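Local coordinates for CdiI immunity protein (Cupriavidus taiwanensis, PDB 5T87) that probably protects its host cell from the CdiA toxin of contact-dependent growth inhibition by binding the toxin as its cognate immunity protein, at residues 25-36 / 58-69. Numbering follows the deposited sequence.
Sequences PEAIADACLSIA and RPDSLRSLAVTC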
loop_
_atom_site.group_PDB
_atom_site.type_symbol
_atom_site.label_atom_id
_atom_site.label_comp_id
_atom_site.label_asym_id
_atom_site.label_seq_id
_atom_site.Cartn_x
_atom_site.Cartn_y
_atom_site.Cartn_z
ATOM N N PRO A 25 -17.077 -1.107 -5.742
ATOM C CA PRO A 25 -15.626 -1.228 -5.593
ATOM C C PRO A 25 -14.844 0.025 -5.245
ATOM O O PRO A 25 -13.913 -0.065 -4.462
ATOM C CB PRO A 25 -15.187 -1.750 -6.953
ATOM C CG PRO A 25 -16.330 -2.578 -7.392
ATOM C CD PRO A 25 -17.562 -1.888 -6.895
ATOM N N GLU A 26 -15.183 1.170 -5.827
ATOM C CA GLU A 26 -14.440 2.419 -5.546
ATOM C C GLU A 26 -14.704 2.896 -4.117
ATOM O O GLU A 26 -13.820 3.428 -3.476
ATOM C CB GLU A 26 -14.754 3.524 -6.571
ATOM C CG GLU A 26 -14.241 3.179 -7.960
ATOM C CD GLU A 26 -14.759 4.086 -9.096
ATOM O OE1 GLU A 26 -14.910 3.561 -10.256
ATOM O OE2 GLU A 26 -14.999 5.301 -8.821
ATOM N N ALA A 27 -15.922 2.688 -3.631
ATOM C CA ALA A 27 -16.257 3.002 -2.252
ATOM C C ALA A 27 -15.436 2.111 -1.326
ATOM O O ALA A 27 -14.863 2.585 -0.329
ATOM C CB ALA A 27 -17.749 2.813 -1.995
ATOM N N ILE A 28 -15.352 0.829 -1.674
ATOM C CA ILE A 28 -14.662 -0.123 -0.802
ATOM C C ILE A 28 -13.165 0.161 -0.748
ATOM O O ILE A 28 -12.556 0.104 0.333
ATOM C CB ILE A 28 -14.968 -1.590 -1.172
ATOM C CG1 ILE A 28 -16.407 -1.931 -0.797
ATOM C CG2 ILE A 28 -14.063 -2.551 -0.420
ATOM C CD1 ILE A 28 -16.981 -2.999 -1.693
ATOM N N ALA A 29 -12.587 0.477 -1.904
ATOM C CA ALA A 29 -11.180 0.835 -1.974
ATOM C C ALA A 29 -10.913 2.068 -1.123
ATOM O O ALA A 29 -9.915 2.135 -0.405
ATOM C CB ALA A 29 -10.785 1.100 -3.409
ATOM N N ASP A 30 -11.818 3.039 -1.200
ATOM C CA ASP A 30 -11.666 4.260 -0.432
ATOM C C ASP A 30 -11.669 3.965 1.049
ATOM O O ASP A 30 -10.870 4.511 1.773
ATOM C CB ASP A 30 -12.767 5.270 -0.770
ATOM C CG ASP A 30 -12.609 5.867 -2.147
ATOM O OD1 ASP A 30 -11.574 5.621 -2.804
ATOM O OD2 ASP A 30 -13.544 6.572 -2.577
ATOM N N ALA A 31 -12.567 3.091 1.482
ATOM C CA ALA A 31 -12.638 2.663 2.890
ATOM C C ALA A 31 -11.349 1.978 3.340
ATOM O O ALA A 31 -10.752 2.376 4.343
ATOM C CB ALA A 31 -13.824 1.741 3.101
ATOM N N CYS A 32 -10.904 0.983 2.576
ATOM C CA CYS A 32 -9.629 0.333 2.845
ATOM C C CYS A 32 -8.503 1.326 2.965
ATOM O O CYS A 32 -7.702 1.249 3.875
ATOM C CB CYS A 32 -9.297 -0.691 1.769
ATOM S SG CYS A 32 -10.417 -2.118 1.823
ATOM N N LEU A 33 -8.440 2.286 2.058
ATOM C CA LEU A 33 -7.362 3.267 2.119
ATOM C C LEU A 33 -7.523 4.281 3.244
ATOM O O LEU A 33 -6.523 4.701 3.828
ATOM C CB LEU A 33 -7.193 3.971 0.791
ATOM C CG LEU A 33 -6.477 3.130 -0.259
ATOM C CD1 LEU A 33 -6.669 3.794 -1.621
ATOM C CD2 LEU A 33 -4.994 2.941 0.072
ATOM N N SER A 34 -8.757 4.663 3.565
ATOM C CA SER A 34 -8.985 5.552 4.697
ATOM C C SER A 34 -8.479 4.895 6.004
ATOM O O SER A 34 -7.833 5.541 6.849
ATOM C CB SER A 34 -10.460 5.917 4.803
ATOM O OG SER A 34 -10.628 7.003 5.704
ATOM N N ILE A 35 -8.763 3.605 6.131
ATOM C CA ILE A 35 -8.222 2.788 7.202
ATOM C C ILE A 35 -6.699 2.782 7.139
ATOM O O ILE A 35 -6.038 3.037 8.147
ATOM C CB ILE A 35 -8.762 1.339 7.128
ATOM C CG1 ILE A 35 -10.232 1.306 7.553
ATOM C CG2 ILE A 35 -7.949 0.403 8.002
ATOM C CD1 ILE A 35 -10.969 0.073 7.081
ATOM N N ALA A 36 -6.149 2.481 5.972
ATOM C CA ALA A 36 -4.703 2.337 5.855
ATOM C C ALA A 36 -3.967 3.605 6.261
ATOM O O ALA A 36 -2.986 3.513 6.985
ATOM C CB ALA A 36 -4.309 1.931 4.454
ATOM N N ARG A 58 -15.469 -11.161 -3.151
ATOM C CA ARG A 58 -14.951 -9.857 -3.582
ATOM C C ARG A 58 -13.907 -10.060 -4.704
ATOM O O ARG A 58 -13.199 -11.074 -4.723
ATOM C CB ARG A 58 -14.354 -9.121 -2.384
ATOM C CG ARG A 58 -15.390 -8.541 -1.427
ATOM C CD ARG A 58 -15.815 -7.151 -1.914
ATOM N NE ARG A 58 -17.031 -6.623 -1.289
ATOM C CZ ARG A 58 -17.136 -6.214 -0.020
ATOM N NH1 ARG A 58 -18.311 -5.765 0.410
ATOM N NH2 ARG A 58 -16.098 -6.258 0.833
ATOM N N PRO A 59 -13.815 -9.110 -5.653
ATOM C CA PRO A 59 -12.901 -9.277 -6.780
ATOM C C PRO A 59 -11.446 -9.178 -6.341
ATOM O O PRO A 59 -11.159 -8.529 -5.336
ATOM C CB PRO A 59 -13.286 -8.119 -7.717
ATOM C CG PRO A 59 -13.796 -7.070 -6.801
ATOM C CD PRO A 59 -14.518 -7.814 -5.721
ATOM N N ASP A 60 -10.555 -9.829 -7.090
ATOM C CA ASP A 60 -9.135 -9.922 -6.731
ATOM C C ASP A 60 -8.494 -8.559 -6.483
ATOM O O ASP A 60 -7.674 -8.406 -5.589
ATOM C CB ASP A 60 -8.354 -10.646 -7.824
ATOM C CG ASP A 60 -8.691 -12.125 -7.909
ATOM O OD1 ASP A 60 -9.242 -12.701 -6.931
ATOM O OD2 ASP A 60 -8.392 -12.728 -8.958
ATOM N N SER A 61 -8.888 -7.579 -7.286
ATOM C CA SER A 61 -8.440 -6.203 -7.139
ATOM C C SER A 61 -8.621 -5.702 -5.716
ATOM O O SER A 61 -7.715 -5.123 -5.161
ATOM C CB SER A 61 -9.184 -5.283 -8.124
ATOM O OG SER A 61 -10.590 -5.299 -7.887
ATOM N N LEU A 62 -9.783 -5.943 -5.131
ATOM C CA LEU A 62 -10.093 -5.435 -3.791
ATOM C C LEU A 62 -9.378 -6.186 -2.684
ATOM O O LEU A 62 -8.895 -5.573 -1.722
ATOM C CB LEU A 62 -11.601 -5.442 -3.528
ATOM C CG LEU A 62 -12.395 -4.351 -4.254
ATOM C CD1 LEU A 62 -13.867 -4.442 -3.860
ATOM C CD2 LEU A 62 -11.826 -2.952 -3.964
ATOM N N ARG A 63 -9.297 -7.500 -2.844
ATOM C CA ARG A 63 -8.626 -8.372 -1.885
ATOM C C ARG A 63 -7.150 -8.034 -1.821
ATOM O O ARG A 63 -6.573 -7.914 -0.744
ATOM C CB ARG A 63 -8.838 -9.831 -2.271
ATOM C CG ARG A 63 -10.303 -10.225 -2.192
ATOM C CD ARG A 63 -10.592 -11.602 -2.735
ATOM N NE ARG A 63 -10.003 -12.633 -1.896
ATOM C CZ ARG A 63 -9.156 -13.585 -2.297
ATOM N NH1 ARG A 63 -8.769 -13.695 -3.570
ATOM N NH2 ARG A 63 -8.703 -14.451 -1.408
ATOM N N SER A 64 -6.562 -7.843 -2.988
ATOM C CA SER A 64 -5.164 -7.474 -3.107
ATOM C C SER A 64 -4.880 -6.099 -2.493
ATOM O O SER A 64 -3.876 -5.919 -1.784
ATOM C CB SER A 64 -4.752 -7.512 -4.585
ATOM O OG SER A 64 -3.342 -7.542 -4.716
ATOM N N LEU A 65 -5.772 -5.143 -2.745
ATOM C CA LEU A 65 -5.629 -3.804 -2.180
ATOM C C LEU A 65 -5.651 -3.831 -0.633
ATOM O O LEU A 65 -4.848 -3.156 0.043
ATOM C CB LEU A 65 -6.725 -2.874 -2.716
ATOM C CG LEU A 65 -6.747 -1.472 -2.092
ATOM C CD1 LEU A 65 -5.427 -0.772 -2.321
ATOM C CD2 LEU A 65 -7.899 -0.634 -2.605
ATOM N N ALA A 66 -6.577 -4.616 -0.089
ATOM C CA ALA A 66 -6.702 -4.774 1.367
ATOM C C ALA A 66 -5.407 -5.281 2.003
ATOM O O ALA A 66 -5.002 -4.798 3.069
ATOM C CB ALA A 66 -7.861 -5.701 1.699
ATOM N N VAL A 67 -4.747 -6.227 1.336
ATOM C CA VAL A 67 -3.438 -6.696 1.792
ATOM C C VAL A 67 -2.417 -5.567 1.766
ATOM O O VAL A 67 -1.738 -5.334 2.728
ATOM C CB VAL A 67 -2.936 -7.860 0.931
ATOM C CG1 VAL A 67 -1.472 -8.185 1.224
ATOM C CG2 VAL A 67 -3.803 -9.085 1.162
ATOM N N THR A 68 -2.329 -4.862 0.645
ATOM C CA THR A 68 -1.460 -3.696 0.527
ATOM C C THR A 68 -1.748 -2.696 1.651
ATOM O O THR A 68 -0.823 -2.164 2.261
ATOM C CB THR A 68 -1.593 -3.068 -0.888
ATOM O OG1 THR A 68 -0.870 -3.881 -1.816
ATOM C CG2 THR A 68 -1.047 -1.643 -0.961
ATOM N N CYS A 69 -3.025 -2.476 1.938
ATOM C CA CYS A 69 -3.429 -1.638 3.068
ATOM C C CYS A 69 -2.939 -2.151 4.426
ATOM O O CYS A 69 -2.589 -1.351 5.300
ATOM C CB CYS A 69 -4.945 -1.472 3.099
ATOM S SG CYS A 69 -5.511 -0.315 1.848
#
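Leu62 reaches from helix 60-76 onto the first turns of helix 25-38, and its atoms can be followed outward. Its CB points at the partner helix; CG lies anti to the carbonyl carbon (chi1 -74°), and at CG the chain forks. CD1 takes one branch to Ile28, 3.9 Å from Ile28 CG2, the two side chains crossing at about a right angle. CD2 takes the other to the backbone, 3.6 Å from Pro25 O. That oxygen already accepts from Ala29 N within its own helix, so the methyl rests on an oxygen already engaged there. Ile28 is covered further out as well: its CD1 lies over one face of the Arg58 guanidinium, offset toward the rim, 3.6 Å from Arg58 CZ. The Arg58 chain bends at chi2 (-86°), which turns its guanidinium toward helix 25-38, and a hydrogen bond from Arg58 NH1 to Leu20 O tethers it to helix 16-22. Three residues on from Leu62, Leu65 CD2 packs against Ala29 CB at 3.5 Å. At the far end Cys69 SG sits against Ala36 CB at 3.6 Å, Leu33 CD2 at 3.7 Å and Cys32 CB at 3.8 Å. Small side chains at Cys32 and Ala66, whose CA atoms lie 6.1 Å apart, are consistent with the 9.3 Å approach of the segment axes. The 9° angle between the N-to-C directions of the two helical segments makes them a nearly parallel pair in a mostly helical protein. Helix 42-53, which links the two in sequence, packs against both, meeting Ile35 of the first and Ala66 and Cys69 of the second; helix 96-114 touches Ser64 and Thr68, and the CdiA toxin chain packs on Ala29, Leu33, Ser61 and Leu65.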